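Local coordinates for protein dextranase (Pseudarthrobacter oxydans, PDB 6NZS) that hydrolyses internal alpha-1,6-glucosidic linkages in dextran as an endo-acting enzyme of glycoside hydrolase family 49, at residues Lys66-Gly74 and Val290-His301. Residues are numbered along the deposited sequence; the frame is centred on the assembly and turned at random.
Sequences KIGYTKEDG and VYEADTNNNYNH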
loop_
_atom_site.group_PDB
_atom_site.type_symbol
_atom_site.label_atom_id
_atom_site.label_comp_id
_atom_site.label_asym_id
_atom_site.label_seq_id
_atom_site.Cartn_x
_atom_site.Cartn_y
_atom_site.Cartn_z
ATOM N N LYS A 66 19.903 1.679 -13.216
ATOM C CA LYS A 66 20.100 0.381 -12.584
ATOM C C LYS A 66 21.590 0.178 -12.338
ATOM O O LYS A 66 22.389 0.190 -13.282
ATOM C CB LYS A 66 19.569 -0.719 -13.497
ATOM C CG LYS A 66 18.080 -0.607 -13.787
ATOM C CD LYS A 66 17.653 -1.678 -14.774
ATOM C CE LYS A 66 16.151 -1.673 -14.988
ATOM N NZ LYS A 66 15.702 -2.716 -15.942
ATOM N N ILE A 67 21.971 0.010 -11.077
ATOM C CA ILE A 67 23.369 -0.170 -10.702
ATOM C C ILE A 67 23.565 -1.629 -10.320
ATOM O O ILE A 67 22.987 -2.108 -9.335
ATOM C CB ILE A 67 23.789 0.773 -9.568
ATOM C CG1 ILE A 67 23.768 2.228 -10.046
ATOM C CG2 ILE A 67 25.171 0.394 -9.044
ATOM C CD1 ILE A 67 24.471 2.460 -11.358
ATOM N N GLY A 68 24.374 -2.339 -11.099
ATOM C CA GLY A 68 24.698 -3.717 -10.800
ATOM C C GLY A 68 23.771 -4.752 -11.395
ATOM O O GLY A 68 23.886 -5.933 -11.043
ATOM N N TYR A 69 22.857 -4.355 -12.276
ATOM C CA TYR A 69 21.942 -5.300 -12.895
ATOM C C TYR A 69 21.348 -4.687 -14.154
ATOM O O TYR A 69 21.340 -3.464 -14.336
ATOM C CB TYR A 69 20.833 -5.749 -11.931
ATOM C CG TYR A 69 19.853 -4.664 -11.525
ATOM C CD1 TYR A 69 20.164 -3.774 -10.511
ATOM C CD2 TYR A 69 18.610 -4.556 -12.142
ATOM C CE1 TYR A 69 19.267 -2.787 -10.122
ATOM C CE2 TYR A 69 17.708 -3.566 -11.764
ATOM C CZ TYR A 69 18.047 -2.694 -10.752
ATOM O OH TYR A 69 17.163 -1.710 -10.361
ATOM N N THR A 70 20.852 -5.564 -15.030
ATOM C CA THR A 70 20.126 -5.151 -16.220
ATOM C C THR A 70 18.727 -5.740 -16.308
ATOM O O THR A 70 17.940 -5.284 -17.147
ATOM C CB THR A 70 20.905 -5.522 -17.495
ATOM O OG1 THR A 70 21.068 -6.945 -17.557
ATOM C CG2 THR A 70 22.269 -4.856 -17.505
ATOM N N LYS A 71 18.389 -6.713 -15.462
ATOM C CA LYS A 71 17.086 -7.355 -15.521
ATOM C C LYS A 71 15.980 -6.351 -15.199
ATOM O O LYS A 71 16.223 -5.264 -14.673
ATOM C CB LYS A 71 17.018 -8.507 -14.518
ATOM C CG LYS A 71 17.044 -8.066 -13.063
ATOM C CD LYS A 71 16.849 -9.243 -12.118
ATOM C CE LYS A 71 16.974 -8.793 -10.668
ATOM N NZ LYS A 71 16.858 -9.939 -9.719
ATOM N N GLU A 72 14.748 -6.737 -15.517
ATOM C CA GLU A 72 13.610 -5.896 -15.183
ATOM C C GLU A 72 13.449 -5.822 -13.672
ATOM O O GLU A 72 13.641 -6.811 -12.959
ATOM C CB GLU A 72 12.334 -6.449 -15.815
ATOM C CG GLU A 72 12.242 -6.224 -17.319
ATOM C CD GLU A 72 10.885 -6.605 -17.873
ATOM O OE1 GLU A 72 10.346 -7.651 -17.457
ATOM O OE2 GLU A 72 10.356 -5.855 -18.721
ATOM N N ASP A 73 13.108 -4.631 -13.178
ATOM C CA ASP A 73 12.853 -4.447 -11.759
ATOM C C ASP A 73 11.427 -4.004 -11.452
ATOM O O ASP A 73 11.113 -3.773 -10.280
ATOM C CB ASP A 73 13.876 -3.487 -11.123
ATOM C CG ASP A 73 13.887 -2.104 -11.766
ATOM O OD1 ASP A 73 12.887 -1.712 -12.404
ATOM O OD2 ASP A 73 14.912 -1.402 -11.629
ATOM N N GLY A 74 10.560 -3.902 -12.460
ATOM C CA GLY A 74 9.182 -3.503 -12.257
ATOM C C GLY A 74 8.920 -2.017 -12.365
ATOM O O GLY A 74 7.751 -1.620 -12.460
ATOM N N VAL A 290 19.549 0.427 -3.433
ATOM C CA VAL A 290 19.305 -0.170 -4.739
ATOM C C VAL A 290 18.193 -1.208 -4.623
ATOM O O VAL A 290 17.952 -1.782 -3.551
ATOM C CB VAL A 290 20.613 -0.795 -5.266
ATOM C CG1 VAL A 290 21.013 -2.010 -4.423
ATOM C CG2 VAL A 290 20.495 -1.178 -6.731
ATOM N N TYR A 291 17.492 -1.441 -5.733
ATOM C CA TYR A 291 16.548 -2.549 -5.813
ATOM C C TYR A 291 17.221 -3.827 -5.347
ATOM O O TYR A 291 18.333 -4.142 -5.776
ATOM C CB TYR A 291 16.122 -2.734 -7.267
ATOM C CG TYR A 291 15.206 -3.910 -7.540
ATOM C CD1 TYR A 291 13.980 -4.032 -6.895
ATOM C CD2 TYR A 291 15.557 -4.888 -8.469
ATOM C CE1 TYR A 291 13.133 -5.088 -7.166
ATOM C CE2 TYR A 291 14.719 -5.948 -8.747
ATOM C CZ TYR A 291 13.503 -6.051 -8.098
ATOM O OH TYR A 291 12.667 -7.111 -8.384
ATOM N N GLU A 292 16.538 -4.567 -4.473
ATOM C CA GLU A 292 17.052 -5.838 -3.957
ATOM C C GLU A 292 18.436 -5.659 -3.335
ATOM O O GLU A 292 19.331 -6.494 -3.506
ATOM C CB GLU A 292 17.048 -6.934 -5.028
ATOM C CG GLU A 292 15.703 -7.628 -5.230
ATOM C CD GLU A 292 15.757 -8.729 -6.278
ATOM O OE1 GLU A 292 16.507 -8.574 -7.264
ATOM O OE2 GLU A 292 15.053 -9.749 -6.119
ATOM N N ALA A 293 18.616 -4.556 -2.610
ATOM C CA ALA A 293 19.840 -4.343 -1.848
ATOM C C ALA A 293 20.020 -5.478 -0.848
ATOM O O ALA A 293 19.187 -5.675 0.039
ATOM C CB ALA A 293 19.768 -2.999 -1.123
ATOM N N ASP A 294 21.097 -6.250 -1.013
ATOM C CA ASP A 294 21.303 -7.489 -0.271
ATOM C C ASP A 294 22.332 -7.258 0.829
ATOM O O ASP A 294 23.456 -6.825 0.553
ATOM C CB ASP A 294 21.769 -8.600 -1.216
ATOM C CG ASP A 294 21.633 -9.994 -0.607
ATOM O OD1 ASP A 294 21.380 -10.104 0.614
ATOM O OD2 ASP A 294 21.780 -10.989 -1.356
ATOM N N THR A 295 21.942 -7.539 2.076
ATOM C CA THR A 295 22.888 -7.441 3.181
ATOM C C THR A 295 23.988 -8.493 3.086
ATOM O O THR A 295 25.082 -8.273 3.615
ATOM C CB THR A 295 22.168 -7.495 4.538
ATOM O OG1 THR A 295 21.425 -8.717 4.657
ATOM C CG2 THR A 295 21.213 -6.307 4.681
ATOM N N ASN A 296 23.730 -9.614 2.406
ATOM C CA ASN A 296 24.765 -10.609 2.137
ATOM C C ASN A 296 25.773 -10.145 1.092
ATOM O O ASN A 296 26.779 -10.832 0.881
ATOM C CB ASN A 296 24.125 -11.909 1.643
ATOM C CG ASN A 296 23.414 -12.675 2.744
ATOM O OD1 ASN A 296 23.707 -12.503 3.930
ATOM N ND2 ASN A 296 22.477 -13.535 2.354
ATOM N N ASN A 297 25.532 -9.016 0.428
ATOM C CA ASN A 297 26.352 -8.549 -0.686
ATOM C C ASN A 297 26.761 -7.095 -0.496
ATOM O O ASN A 297 26.824 -6.319 -1.454
ATOM C CB ASN A 297 25.624 -8.744 -2.016
ATOM C CG ASN A 297 26.547 -8.609 -3.219
ATOM O OD1 ASN A 297 27.771 -8.632 -3.085
ATOM N ND2 ASN A 297 25.959 -8.459 -4.402
ATOM N N ASN A 298 27.038 -6.699 0.748
ATOM C CA ASN A 298 27.492 -5.341 1.066
ATOM C C ASN A 298 26.475 -4.272 0.664
ATOM O O ASN A 298 26.856 -3.150 0.322
ATOM C CB ASN A 298 28.860 -5.024 0.452
ATOM C CG ASN A 298 29.965 -5.918 0.981
ATOM O OD1 ASN A 298 29.890 -6.428 2.100
ATOM N ND2 ASN A 298 31.005 -6.106 0.174
ATOM N N TYR A 299 25.184 -4.604 0.694
ATOM C CA TYR A 299 24.089 -3.721 0.288
ATOM C C TYR A 299 24.035 -3.492 -1.218
ATOM O O TYR A 299 23.169 -2.742 -1.691
ATOM C CB TYR A 299 24.071 -2.373 1.026
ATOM C CG TYR A 299 23.799 -2.485 2.505
ATOM C CD1 TYR A 299 24.799 -2.876 3.388
ATOM C CD2 TYR A 299 22.541 -2.195 3.025
ATOM C CE1 TYR A 299 24.555 -2.979 4.742
ATOM C CE2 TYR A 299 22.288 -2.296 4.378
ATOM C CZ TYR A 299 23.300 -2.690 5.230
ATOM O OH TYR A 299 23.050 -2.785 6.578
ATOM N N ASN A 300 24.937 -4.091 -1.989
ATOM C CA ASN A 300 24.812 -4.024 -3.434
ATOM C C ASN A 300 23.675 -4.931 -3.893
ATOM O O ASN A 300 23.140 -5.742 -3.130
ATOM C CB ASN A 300 26.124 -4.429 -4.102
ATOM C CG ASN A 300 27.269 -3.513 -3.732
ATOM O OD1 ASN A 300 28.298 -3.959 -3.218
ATOM N ND2 ASN A 300 27.098 -2.221 -3.982
ATOM N N HIS A 301 23.302 -4.786 -5.162
ATOM C CA HIS A 301 22.208 -5.575 -5.707
ATOM C C HIS A 301 22.496 -7.073 -5.596
ATOM O O HIS A 301 23.644 -7.520 -5.683
ATOM C CB HIS A 301 21.950 -5.196 -7.165
ATOM C CG HIS A 301 20.930 -6.059 -7.835
ATOM N ND1 HIS A 301 19.580 -5.929 -7.600
ATOM C CD2 HIS A 301 21.062 -7.080 -8.712
ATOM C CE1 HIS A 301 18.920 -6.823 -8.314
ATOM N NE2 HIS A 301 19.799 -7.539 -8.997
HETATM O O HOH W 1 24.217 -2.738 -6.902
HETATM O O HOH W 2 17.739 0.126 -8.419
HETATM O O HOH W 3 14.779 -11.555 -8.034
HETATM O O HOH W 4 20.067 -9.805 -10.016
HETATM O O HOH W 5 13.269 -8.398 -10.667
#
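Lys71 and Glu292 form a salt bridge, NZ lying 2.8 Å from OE1 on its syn lone pair. A long lysine suits this place: its chain, extended beyond CG, brings CE to the edge of the His301 imidazole, 3.5 Å from NE2. Tyr69 OH donates to the anti lone pair of Asp73 OD2 (2.6 Å), which also pairs with Arg61. The same hydroxyl accepts from a water that itself accepts from Tyr291 N; another water joins Ile67 O to His301 N. His301 ND1 donates at 175° to Tyr291 O, in the imidazole plane though above that of the carbonyl, which holds the ring's rotation and presents its face to Tyr69. Tyrosine suits its site by adding a ring to that hydroxyl: the two rings stack face to face, centroids 4.3 Å apart. Lys66 CB lies over the rim of the opposite tyrosine face. Tyr291 completes the cluster obliquely, and Asp73 CB makes a CH-pi contact with its face. An alanine in place of Tyr69 would probably leave His301 without its stacking partner and Asp73 without a hydroxyl donor. Side chains and water thus hold a loop of the N-terminal Ig-like domain against one between strands 283-285 and 316-320 of the beta-solenoid.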